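Local coordinates for autophagy protein 5 (Saccharomyces cerevisiae, PDB 2DYO) that takes part in autophagic vesicle formation and cytoplasm-to-vacuole transport in yeast, and is required for mitophagy and nucleophagy, at residues Lys175-Gly178 and Ser179-Arg183; Arg41-Arg44 and Glu45-Leu48; Leu54-Asn57 and Lys58-Ser61; Ser139-Gln142 and Ala143-Phe146. All coordinates share one frame; numbering follows the deposited sequence.

Interaction 1: residues Lys175-Gly178 and Ser179-Arg183; sequences KFWG and SVITR
The Trp177 indole carries Val180 on one face, where Val180 CB stands 4.3 Å above the ring plane, offset toward the rim. Val180 CG2 meets the six-membered ring near Trp177 CE3, and Ile181 CD1 approaches Trp177 CZ2 at 4.0 Å, both obliquely. With CG anti to the backbone N (chi1 171°), the indole can reach these residues three and four positions ahead. A second flat group, the Arg183 guanidinium, has Val180 O at its edge and in its plane. Arg183 NH1 donates to Val180 O at 3.0 Å, on a carbonyl lone pair, and Trp12 adds a cation-pi contact to the same guanidinium.

On the buried side, Ser179 OG donates to Phe176 O at 2.6 Å, in the carbonyl plane. The hydroxyl is turned back over its own helix, between its backbone N and carbonyl carbon (chi1 67°), which brings OG to the carbonyl three residues earlier. Replacing Ser179 with an alanine would probably leave Phe176 O with only the weak backbone bond from Ser179 N among its partners in this stretch. Phe176 itself meets Trp147, Trp151 and Phe188, an aromatic cluster between helices.

The backbone bonds are mixed: Ser179 N reaches Lys175 O, whereas Val180 N bonds Trp177 O from above the carbonyl plane. Thr182 N closes on Gly178 O at 3.0 Å with an N-H...O angle of 175°. Arg183 then leaves helical geometry with positive phi, ending helix 170-182 of the ATG5 alpha-helical bundle region.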
loop_
_atom_site.group_PDB
_atom_site.type_symbol
_atom_site.label_atom_id
_atom_site.label_comp_id
_atom_site.label_asym_id
_atom_site.label_seq_id
_atom_site.Cartn_x
_atom_site.Cartn_y
_atom_site.Cartn_z
ATOM N N LYS A 175 13.250 -14.074 -4.324
ATOM C CA LYS A 175 14.140 -13.004 -3.887
ATOM C C LYS A 175 13.427 -11.655 -4.034
ATOM O O LYS A 175 13.630 -10.737 -3.239
ATOM C CB LYS A 175 15.411 -13.025 -4.745
ATOM C CG LYS A 175 16.495 -12.030 -4.360
ATOM C CD LYS A 175 17.626 -12.088 -5.386
ATOM C CE LYS A 175 18.787 -11.183 -5.023
ATOM N NZ LYS A 175 19.863 -11.236 -6.056
ATOM N N PHE A 176 12.599 -11.549 -5.066
ATOM C CA PHE A 176 11.844 -10.330 -5.331
ATOM C C PHE A 176 10.911 -10.083 -4.138
ATOM O O PHE A 176 10.961 -9.025 -3.514
ATOM C CB PHE A 176 11.057 -10.497 -6.640
ATOM C CG PHE A 176 10.453 -9.217 -7.171
ATOM C CD1 PHE A 176 10.984 -7.975 -6.831
ATOM C CD2 PHE A 176 9.356 -9.261 -8.026
ATOM C CE1 PHE A 176 10.426 -6.795 -7.336
ATOM C CE2 PHE A 176 8.789 -8.091 -8.536
ATOM C CZ PHE A 176 9.325 -6.856 -8.190
ATOM N N TRP A 177 10.082 -11.071 -3.805
ATOM C CA TRP A 177 9.168 -10.942 -2.670
ATOM C C TRP A 177 9.960 -10.740 -1.385
ATOM O O TRP A 177 9.583 -9.946 -0.524
ATOM C CB TRP A 177 8.303 -12.195 -2.516
ATOM C CG TRP A 177 7.509 -12.203 -1.229
ATOM C CD1 TRP A 177 7.665 -13.048 -0.167
ATOM C CD2 TRP A 177 6.460 -11.298 -0.869
ATOM N NE1 TRP A 177 6.778 -12.725 0.833
ATOM C CE2 TRP A 177 6.024 -11.654 0.428
ATOM C CE3 TRP A 177 5.843 -10.220 -1.518
ATOM C CZ2 TRP A 177 4.999 -10.968 1.087
ATOM C CZ3 TRP A 177 4.822 -9.538 -0.859
ATOM C CH2 TRP A 177 4.412 -9.916 0.427
ATOM N N GLY A 178 11.060 -11.473 -1.265
ATOM C CA GLY A 178 11.888 -11.385 -0.082
ATOM C C GLY A 178 12.348 -9.981 0.250
ATOM O O GLY A 178 12.398 -9.604 1.421
ATOM N N SER A 179 12.682 -9.208 -0.779
ATOM C CA SER A 179 13.145 -7.839 -0.587
ATOM C C SER A 179 12.088 -6.979 0.098
ATOM O O SER A 179 12.419 -6.012 0.774
ATOM C CB SER A 179 13.511 -7.206 -1.929
ATOM O OG SER A 179 12.358 -7.039 -2.732
ATOM N N VAL A 180 10.817 -7.325 -0.090
ATOM C CA VAL A 180 9.728 -6.572 0.533
ATOM C C VAL A 180 9.738 -6.747 2.053
ATOM O O VAL A 180 9.430 -5.814 2.797
ATOM C CB VAL A 180 8.349 -7.031 0.009
ATOM C CG1 VAL A 180 7.243 -6.234 0.704
ATOM C CG2 VAL A 180 8.272 -6.842 -1.506
ATOM N N ILE A 181 10.090 -7.948 2.504
ATOM C CA ILE A 181 10.132 -8.243 3.932
ATOM C C ILE A 181 11.407 -7.696 4.562
ATOM O O ILE A 181 11.366 -7.066 5.621
ATOM C CB ILE A 181 10.080 -9.767 4.198
ATOM C CG1 ILE A 181 8.876 -10.393 3.489
ATOM C CG2 ILE A 181 10.007 -10.021 5.696
ATOM C CD1 ILE A 181 7.531 -9.910 3.992
ATOM N N THR A 182 12.540 -7.942 3.910
ATOM C CA THR A 182 13.830 -7.481 4.418
ATOM C C THR A 182 14.095 -6.003 4.146
ATOM O O THR A 182 14.959 -5.401 4.776
ATOM C CB THR A 182 14.990 -8.284 3.801
ATOM O OG1 THR A 182 14.931 -8.183 2.375
ATOM C CG2 THR A 182 14.911 -9.744 4.205
ATOM N N ARG A 183 13.347 -5.422 3.210
ATOM C CA ARG A 183 13.520 -4.019 2.835
ATOM C C ARG A 183 14.832 -3.836 2.075
ATOM O O ARG A 183 15.524 -2.835 2.245
ATOM C CB ARG A 183 13.508 -3.103 4.068
ATOM C CG ARG A 183 12.295 -3.278 4.973
ATOM C CD ARG A 183 11.000 -3.316 4.172
ATOM N NE ARG A 183 10.726 -2.059 3.481
ATOM C CZ ARG A 183 9.758 -1.906 2.581
ATOM N NH1 ARG A 183 8.980 -2.935 2.262
ATOM N NH2 ARG A 183 9.558 -0.721 2.012
#

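Interaction 2: residues Arg41-Arg44 and Glu45-Leu48; sequences RVPR and ETYL
Val42 and Thr46 meet through methyl groups: Val42 CG1 lies 3.6 Å from Thr46 CG2, the two side chains crossing at about a right angle. Thr46 CG2 also packs against the proline ring, 3.8 Å from Pro43 CD, and sits 3.3 Å from Pro43 O. One methyl thus touches two successive residues of the strand end. It gets there because CG2 occupies the position between the backbone N and carbonyl carbon, with OG1 anti to N (chi1 -168°).

The polar link between the segments is a weak backbone bond, Thr46 N to Arg44 O at 3.2 Å, closing an inverse gamma turn centred on Glu45. The charged ends look elsewhere. Arg44 extends from CG to NE and forms salt bridges with Asp95 and with an acidic side chain of the chain of another protein. Glu45 bends at chi2, and its carboxylate accepts from Phe276 N and Gln256 NE2, tying this turn to the UblB side.

Within the UblA domain the turn follows strand 37-43, an outermost strand of its sheet within this chain, hydrogen-bonded through the backbones of Val42 and Arg44 to Leu16 of the antiparallel strand 15-22 and to Gly14 just before it. Val90, at the start of helix 90-98, touches Val42 and Thr46, while Tyr47 packs on helix 142-159.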
loop_
_atom_site.group_PDB
_atom_site.type_symbol
_atom_site.label_atom_id
_atom_site.label_comp_id
_atom_site.label_asym_id
_atom_site.label_seq_id
_atom_site.Cartn_x
_atom_site.Cartn_y
_atom_site.Cartn_z
ATOM N N ARG A 41 6.106 0.433 13.388
ATOM C CA ARG A 41 6.420 1.253 12.232
ATOM C C ARG A 41 6.235 0.315 11.052
ATOM O O ARG A 41 6.796 -0.786 11.027
ATOM C CB ARG A 41 7.860 1.762 12.302
ATOM C CG ARG A 41 8.041 2.887 13.312
ATOM C CD ARG A 41 7.364 4.166 12.823
ATOM N NE ARG A 41 8.145 4.840 11.789
ATOM C CZ ARG A 41 7.744 5.933 11.145
ATOM N NH1 ARG A 41 6.567 6.471 11.423
ATOM N NH2 ARG A 41 8.519 6.491 10.226
ATOM N N VAL A 42 5.430 0.746 10.088
ATOM C CA VAL A 42 5.129 -0.065 8.918
ATOM C C VAL A 42 5.407 0.705 7.634
ATOM O O VAL A 42 4.972 1.850 7.486
ATOM C CB VAL A 42 3.642 -0.474 8.925
ATOM C CG1 VAL A 42 3.293 -1.234 7.657
ATOM C CG2 VAL A 42 3.342 -1.314 10.160
ATOM N N PRO A 43 6.143 0.090 6.694
ATOM C CA PRO A 43 6.443 0.768 5.433
ATOM C C PRO A 43 5.152 1.058 4.666
ATOM O O PRO A 43 4.148 0.357 4.830
ATOM C CB PRO A 43 7.311 -0.249 4.684
ATOM C CG PRO A 43 7.983 -1.020 5.797
ATOM C CD PRO A 43 6.850 -1.203 6.780
ATOM N N ARG A 44 5.168 2.103 3.849
ATOM C CA ARG A 44 4.005 2.406 3.031
ATOM C C ARG A 44 3.952 1.306 1.968
ATOM O O ARG A 44 2.881 0.870 1.552
ATOM C CB ARG A 44 4.163 3.770 2.353
ATOM C CG ARG A 44 3.524 4.933 3.114
ATOM C CD ARG A 44 3.848 6.254 2.426
ATOM N NE ARG A 44 3.010 7.357 2.885
ATOM C CZ ARG A 44 1.837 7.676 2.348
ATOM N NH1 ARG A 44 1.141 8.698 2.829
ATOM N NH2 ARG A 44 1.357 6.975 1.325
ATOM N N GLU A 45 5.129 0.843 1.552
ATOM C CA GLU A 45 5.217 -0.186 0.523
ATOM C C GLU A 45 5.287 -1.614 1.064
ATOM O O GLU A 45 6.328 -2.276 0.975
ATOM C CB GLU A 45 6.430 0.067 -0.375
ATOM C CG GLU A 45 6.462 1.439 -1.044
ATOM C CD GLU A 45 5.482 1.584 -2.196
ATOM O OE1 GLU A 45 5.647 2.552 -2.965
ATOM O OE2 GLU A 45 4.550 0.754 -2.339
ATOM N N THR A 46 4.176 -2.082 1.623
ATOM C CA THR A 46 4.095 -3.448 2.128
ATOM C C THR A 46 2.631 -3.748 2.399
ATOM O O THR A 46 1.768 -2.931 2.081
ATOM C CB THR A 46 4.927 -3.637 3.429
ATOM O OG1 THR A 46 5.035 -5.037 3.724
ATOM C CG2 THR A 46 4.262 -2.927 4.614
ATOM N N TYR A 47 2.344 -4.918 2.965
ATOM C CA TYR A 47 0.969 -5.290 3.286
ATOM C C TYR A 47 0.836 -5.472 4.797
ATOM O O TYR A 47 1.770 -5.937 5.456
ATOM C CB TYR A 47 0.573 -6.618 2.630
ATOM C CG TYR A 47 0.497 -6.612 1.118
ATOM C CD1 TYR A 47 -0.304 -5.694 0.434
ATOM C CD2 TYR A 47 1.170 -7.578 0.375
ATOM C CE1 TYR A 47 -0.432 -5.752 -0.958
ATOM C CE2 TYR A 47 1.049 -7.643 -1.004
ATOM C CZ TYR A 47 0.250 -6.736 -1.666
ATOM O OH TYR A 47 0.123 -6.839 -3.033
ATOM N N LEU A 48 -0.334 -5.143 5.335
ATOM C CA LEU A 48 -0.573 -5.295 6.768
ATOM C C LEU A 48 -0.440 -6.754 7.189
ATOM O O LEU A 48 -0.036 -7.062 8.302
ATOM C CB LEU A 48 -1.980 -4.787 7.129
ATOM C CG LEU A 48 -2.222 -3.273 7.059
ATOM C CD1 LEU A 48 -3.713 -2.994 7.255
ATOM C CD2 LEU A 48 -1.403 -2.567 8.120
#

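Interaction 3: residues Leu54-Asn57 and Lys58-Ser61; sequences LIWN and KIKS
Trp56 and Ile59 meet on the C-terminal part of helix 52-59, which packs against the beta-sheet of the ubiquitin-like UblA domain. Ile59 CD1 lies 3.7 Å from both CE3 and CZ3 of Trp56, coming obliquely to the six-membered ring. The same methyl reaches Ile55 CG2 at 4.1 Å, and here the two isoleucines run side by side, pointing the same way. Ile59 CG1 is placed between its backbone N and carbonyl carbon (chi1 64°), which swings CD1 back along the helix toward these two partners. A glycine in place of Ile59 would probably open a gap beside the Trp56 ring and Ile55 CG2, and leave the indole freer to turn.

The next layer is the backbone that sets these side chains. Ile55 O accepts from two amides: Ile59 N, nearly in line with the carbonyl bond, and Lys58 N at 3.0 Å, well above the carbonyl plane. Trp56 O receives weak bonds from Ile59 N and Lys60 N, and the chain tightens to a 3-10 segment at Lys60.

Farther out, strand 15-22 supplies Ile22, which touches both Ile55 and Ile59; Leu27 and Ile35 also reach Ile59, and Phe26 and Leu63 pack on Trp56. The extended Lys58 chain touches Leu38 of strand 37-43, its amine held by the carbonyls of Val37 and Glu34. On the exposed side, Asn57 and Lys60 lie alongside one another, and Lys60 NZ donates to Asn57 OD1 at 3.0 Å, tilted 30° from the carbonyl plane.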
loop_
_atom_site.group_PDB
_atom_site.type_symbol
_atom_site.label_atom_id
_atom_site.label_comp_id
_atom_site.label_asym_id
_atom_site.label_seq_id
_atom_site.Cartn_x
_atom_site.Cartn_y
_atom_site.Cartn_z
ATOM N N LEU A 54 4.064 -11.439 13.815
ATOM C CA LEU A 54 4.368 -10.581 14.954
ATOM C C LEU A 54 3.175 -10.536 15.910
ATOM O O LEU A 54 3.338 -10.569 17.130
ATOM C CB LEU A 54 4.693 -9.167 14.462
ATOM C CG LEU A 54 5.045 -8.115 15.513
ATOM C CD1 LEU A 54 6.414 -8.424 16.097
ATOM C CD2 LEU A 54 5.047 -6.728 14.873
ATOM N N ILE A 55 1.977 -10.456 15.344
ATOM C CA ILE A 55 0.758 -10.411 16.139
ATOM C C ILE A 55 0.524 -11.729 16.876
ATOM O O ILE A 55 0.356 -11.754 18.100
ATOM C CB ILE A 55 -0.468 -10.110 15.251
ATOM C CG1 ILE A 55 -0.355 -8.694 14.677
ATOM C CG2 ILE A 55 -1.755 -10.262 16.059
ATOM C CD1 ILE A 55 -1.512 -8.295 13.783
ATOM N N TRP A 56 0.510 -12.826 16.129
ATOM C CA TRP A 56 0.290 -14.134 16.723
ATOM C C TRP A 56 1.291 -14.431 17.838
ATOM O O TRP A 56 0.904 -14.860 18.926
ATOM C CB TRP A 56 0.363 -15.216 15.643
ATOM C CG TRP A 56 -0.821 -15.214 14.711
ATOM C CD1 TRP A 56 -0.791 -15.241 13.345
ATOM C CD2 TRP A 56 -2.204 -15.200 15.081
ATOM N NE1 TRP A 56 -2.070 -15.247 12.841
ATOM C CE2 TRP A 56 -2.957 -15.223 13.886
ATOM C CE3 TRP A 56 -2.882 -15.176 16.307
ATOM C CZ2 TRP A 56 -4.355 -15.219 13.880
ATOM C CZ3 TRP A 56 -4.274 -15.173 16.301
ATOM C CH2 TRP A 56 -4.994 -15.194 15.093
ATOM N N ASN A 57 2.572 -14.193 17.575
ATOM C CA ASN A 57 3.604 -14.452 18.573
ATOM C C ASN A 57 3.376 -13.718 19.891
ATOM O O ASN A 57 3.816 -14.178 20.941
ATOM C CB ASN A 57 4.985 -14.075 18.040
ATOM C CG ASN A 57 6.079 -14.258 19.083
ATOM O OD1 ASN A 57 6.361 -15.379 19.512
ATOM N ND2 ASN A 57 6.689 -13.157 19.503
ATOM N N LYS A 58 2.689 -12.582 19.844
ATOM C CA LYS A 58 2.453 -11.812 21.057
ATOM C C LYS A 58 1.212 -12.224 21.838
ATOM O O LYS A 58 1.187 -12.111 23.063
ATOM C CB LYS A 58 2.367 -10.315 20.736
ATOM C CG LYS A 58 2.165 -9.452 21.976
ATOM C CD LYS A 58 2.162 -7.966 21.662
ATOM C CE LYS A 58 2.129 -7.157 22.949
ATOM N NZ LYS A 58 2.226 -5.692 22.719
ATOM N N ILE A 59 0.190 -12.707 21.142
ATOM C CA ILE A 59 -1.050 -13.098 21.804
ATOM C C ILE A 59 -1.259 -14.608 21.928
ATOM O O ILE A 59 -2.244 -15.054 22.514
ATOM C CB ILE A 59 -2.273 -12.503 21.068
ATOM C CG1 ILE A 59 -2.375 -13.093 19.659
ATOM C CG2 ILE A 59 -2.146 -10.992 20.988
ATOM C CD1 ILE A 59 -3.606 -12.643 18.892
ATOM N N LYS A 60 -0.333 -15.388 21.382
ATOM C CA LYS A 60 -0.437 -16.842 21.410
ATOM C C LYS A 60 -0.818 -17.423 22.772
ATOM O O LYS A 60 -1.774 -18.186 22.880
ATOM C CB LYS A 60 0.880 -17.465 20.938
ATOM C CG LYS A 60 2.096 -16.970 21.694
ATOM C CD LYS A 60 3.383 -17.564 21.142
ATOM C CE LYS A 60 4.590 -17.018 21.893
ATOM N NZ LYS A 60 5.873 -17.615 21.427
ATOM N N SER A 61 -0.076 -17.048 23.806
ATOM C CA SER A 61 -0.322 -17.554 25.152
ATOM C C SER A 61 -1.631 -17.118 25.805
ATOM O O SER A 61 -2.000 -17.646 26.854
ATOM C CB SER A 61 0.845 -17.168 26.065
ATOM O OG SER A 61 2.061 -17.722 25.592
#

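Interaction 4: residues Ser139-Gln142 and Ala143-Phe146; sequences SKTQ and AEKF
Lys145 N bonds to Thr141 O at 2.9 Å, with an N-H...O angle of 166°, and Phe146 N follows to Gln142 O at 3.2 Å. These are the opening i to i+4 bonds of the helix. Water joins the same region: one molecule accepts from Glu144 N at 2.9 Å and donates to Lys140 O, so the amide of Glu144 is satisfied by solvent. A second water gives a proton to Glu144 OE1 at 2.6 Å and a weak bond to Lys140 O.

Ahead of the helix, residues Ser139 to Gln142 form a type I beta turn, closed by Gln142 N to Ser139 O. Thr141 is the N-cap residue of helix 142-159, the first helix of the ATG5 alpha-helical bundle region, although its side chain makes no capping bond.

Packing across the start of the helix is light. The Thr141 and Lys145 side chains run alongside each other, with Thr141 OG1 4.0 Å from Lys145 CG, before the lysine chain bends at chi2 (-66°). The extended Gln142 side chain lies against Trp86, its amide bonded to Ala137 N and Pro135 O in the preceding loop. Trp177 of helix 170-182 lies against Ala143 and Glu144, while Phe146 touches Tyr47.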
loop_
_atom_site.group_PDB
_atom_site.type_symbol
_atom_site.label_atom_id
_atom_site.label_comp_id
_atom_site.label_asym_id
_atom_site.label_seq_id
_atom_site.Cartn_x
_atom_site.Cartn_y
_atom_site.Cartn_z
ATOM N N SER A 139 -2.354 -19.756 5.501
ATOM C CA SER A 139 -1.377 -20.086 4.466
ATOM C C SER A 139 -0.330 -18.970 4.448
ATOM O O SER A 139 -0.630 -17.846 4.042
ATOM C CB SER A 139 -2.082 -20.175 3.106
ATOM O OG SER A 139 -1.174 -20.483 2.065
ATOM N N LYS A 140 0.891 -19.287 4.878
ATOM C CA LYS A 140 1.980 -18.307 4.952
ATOM C C LYS A 140 2.515 -17.772 3.617
ATOM O O LYS A 140 3.500 -17.029 3.591
ATOM C CB LYS A 140 3.143 -18.887 5.760
ATOM C CG LYS A 140 4.084 -19.770 4.955
ATOM C CD LYS A 140 4.964 -20.634 5.851
ATOM C CE LYS A 140 5.806 -19.812 6.814
ATOM N NZ LYS A 140 6.671 -20.702 7.643
ATOM N N THR A 141 1.883 -18.152 2.513
ATOM C CA THR A 141 2.307 -17.669 1.202
ATOM C C THR A 141 1.190 -16.833 0.577
ATOM O O THR A 141 1.279 -16.437 -0.582
ATOM C CB THR A 141 2.620 -18.825 0.233
ATOM O OG1 THR A 141 1.456 -19.647 0.087
ATOM C CG2 THR A 141 3.782 -19.666 0.746
ATOM N N GLN A 142 0.140 -16.573 1.352
ATOM C CA GLN A 142 -1.002 -15.794 0.872
ATOM C C GLN A 142 -0.629 -14.454 0.232
ATOM O O GLN A 142 -1.075 -14.142 -0.878
ATOM C CB GLN A 142 -1.996 -15.537 2.013
ATOM C CG GLN A 142 -3.127 -14.592 1.619
ATOM C CD GLN A 142 -4.085 -14.292 2.758
ATOM O OE1 GLN A 142 -3.669 -14.015 3.884
ATOM N NE2 GLN A 142 -5.376 -14.327 2.463
ATOM N N ALA A 143 0.168 -13.656 0.936
ATOM C CA ALA A 143 0.570 -12.345 0.423
ATOM C C ALA A 143 1.463 -12.478 -0.809
ATOM O O ALA A 143 1.220 -11.839 -1.836
ATOM C CB ALA A 143 1.291 -11.558 1.510
ATOM N N GLU A 144 2.496 -13.307 -0.709
ATOM C CA GLU A 144 3.400 -13.508 -1.836
ATOM C C GLU A 144 2.659 -13.952 -3.093
ATOM O O GLU A 144 2.912 -13.431 -4.184
ATOM C CB GLU A 144 4.480 -14.535 -1.479
ATOM C CG GLU A 144 5.333 -14.963 -2.664
ATOM C CD GLU A 144 6.503 -15.843 -2.257
ATOM O OE1 GLU A 144 6.364 -16.604 -1.272
ATOM O OE2 GLU A 144 7.555 -15.778 -2.935
ATOM N N LYS A 145 1.744 -14.908 -2.952
ATOM C CA LYS A 145 0.986 -15.395 -4.101
ATOM C C LYS A 145 0.177 -14.274 -4.743
ATOM O O LYS A 145 0.184 -14.113 -5.965
ATOM C CB LYS A 145 0.040 -16.533 -3.695
ATOM C CG LYS A 145 0.732 -17.873 -3.452
ATOM C CD LYS A 145 1.326 -18.432 -4.738
ATOM C CE LYS A 145 1.970 -19.795 -4.509
ATOM N NZ LYS A 145 2.586 -20.311 -5.765
ATOM N N PHE A 146 -0.525 -13.504 -3.921
ATOM C CA PHE A 146 -1.339 -12.402 -4.418
ATOM C C PHE A 146 -0.468 -11.329 -5.068
ATOM O O PHE A 146 -0.777 -10.823 -6.145
ATOM C CB PHE A 146 -2.128 -11.760 -3.275
ATOM C CG PHE A 146 -3.017 -10.633 -3.717
ATOM C CD1 PHE A 146 -4.298 -10.887 -4.197
ATOM C CD2 PHE A 146 -2.551 -9.320 -3.718
ATOM C CE1 PHE A 146 -5.101 -9.856 -4.672
ATOM C CE2 PHE A 146 -3.351 -8.282 -4.192
ATOM C CZ PHE A 146 -4.620 -8.549 -4.669
HETATM O O HOH W 1 3.419 -14.461 1.747
HETATM O O HOH W 2 5.909 -16.283 1.292
#

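In the fold
Interactions 1, 2 and 4 meet where the UblA domain adjoins the alpha-helical bundle region, with centres 12 to 16 Å apart. Trp177 of interaction 1 joins the other two: its CH2 is 3.7 Å from Ala143 CB of interaction 4 and 4.0 Å from Tyr47 CD2 of interaction 2. Tyr47 OH in turn lies 3.7 Å from Phe146 CD2, completing the triangle. Arg183 NH1 reaches Glu45 O at 3.0 Å, a probable hydrogen bond between the end of helix 170-182 and the 45-48 loop. Interaction 3 stands apart, its nearest atoms about 6 Å from interaction 2, yet it follows that loop in the same UblA domain.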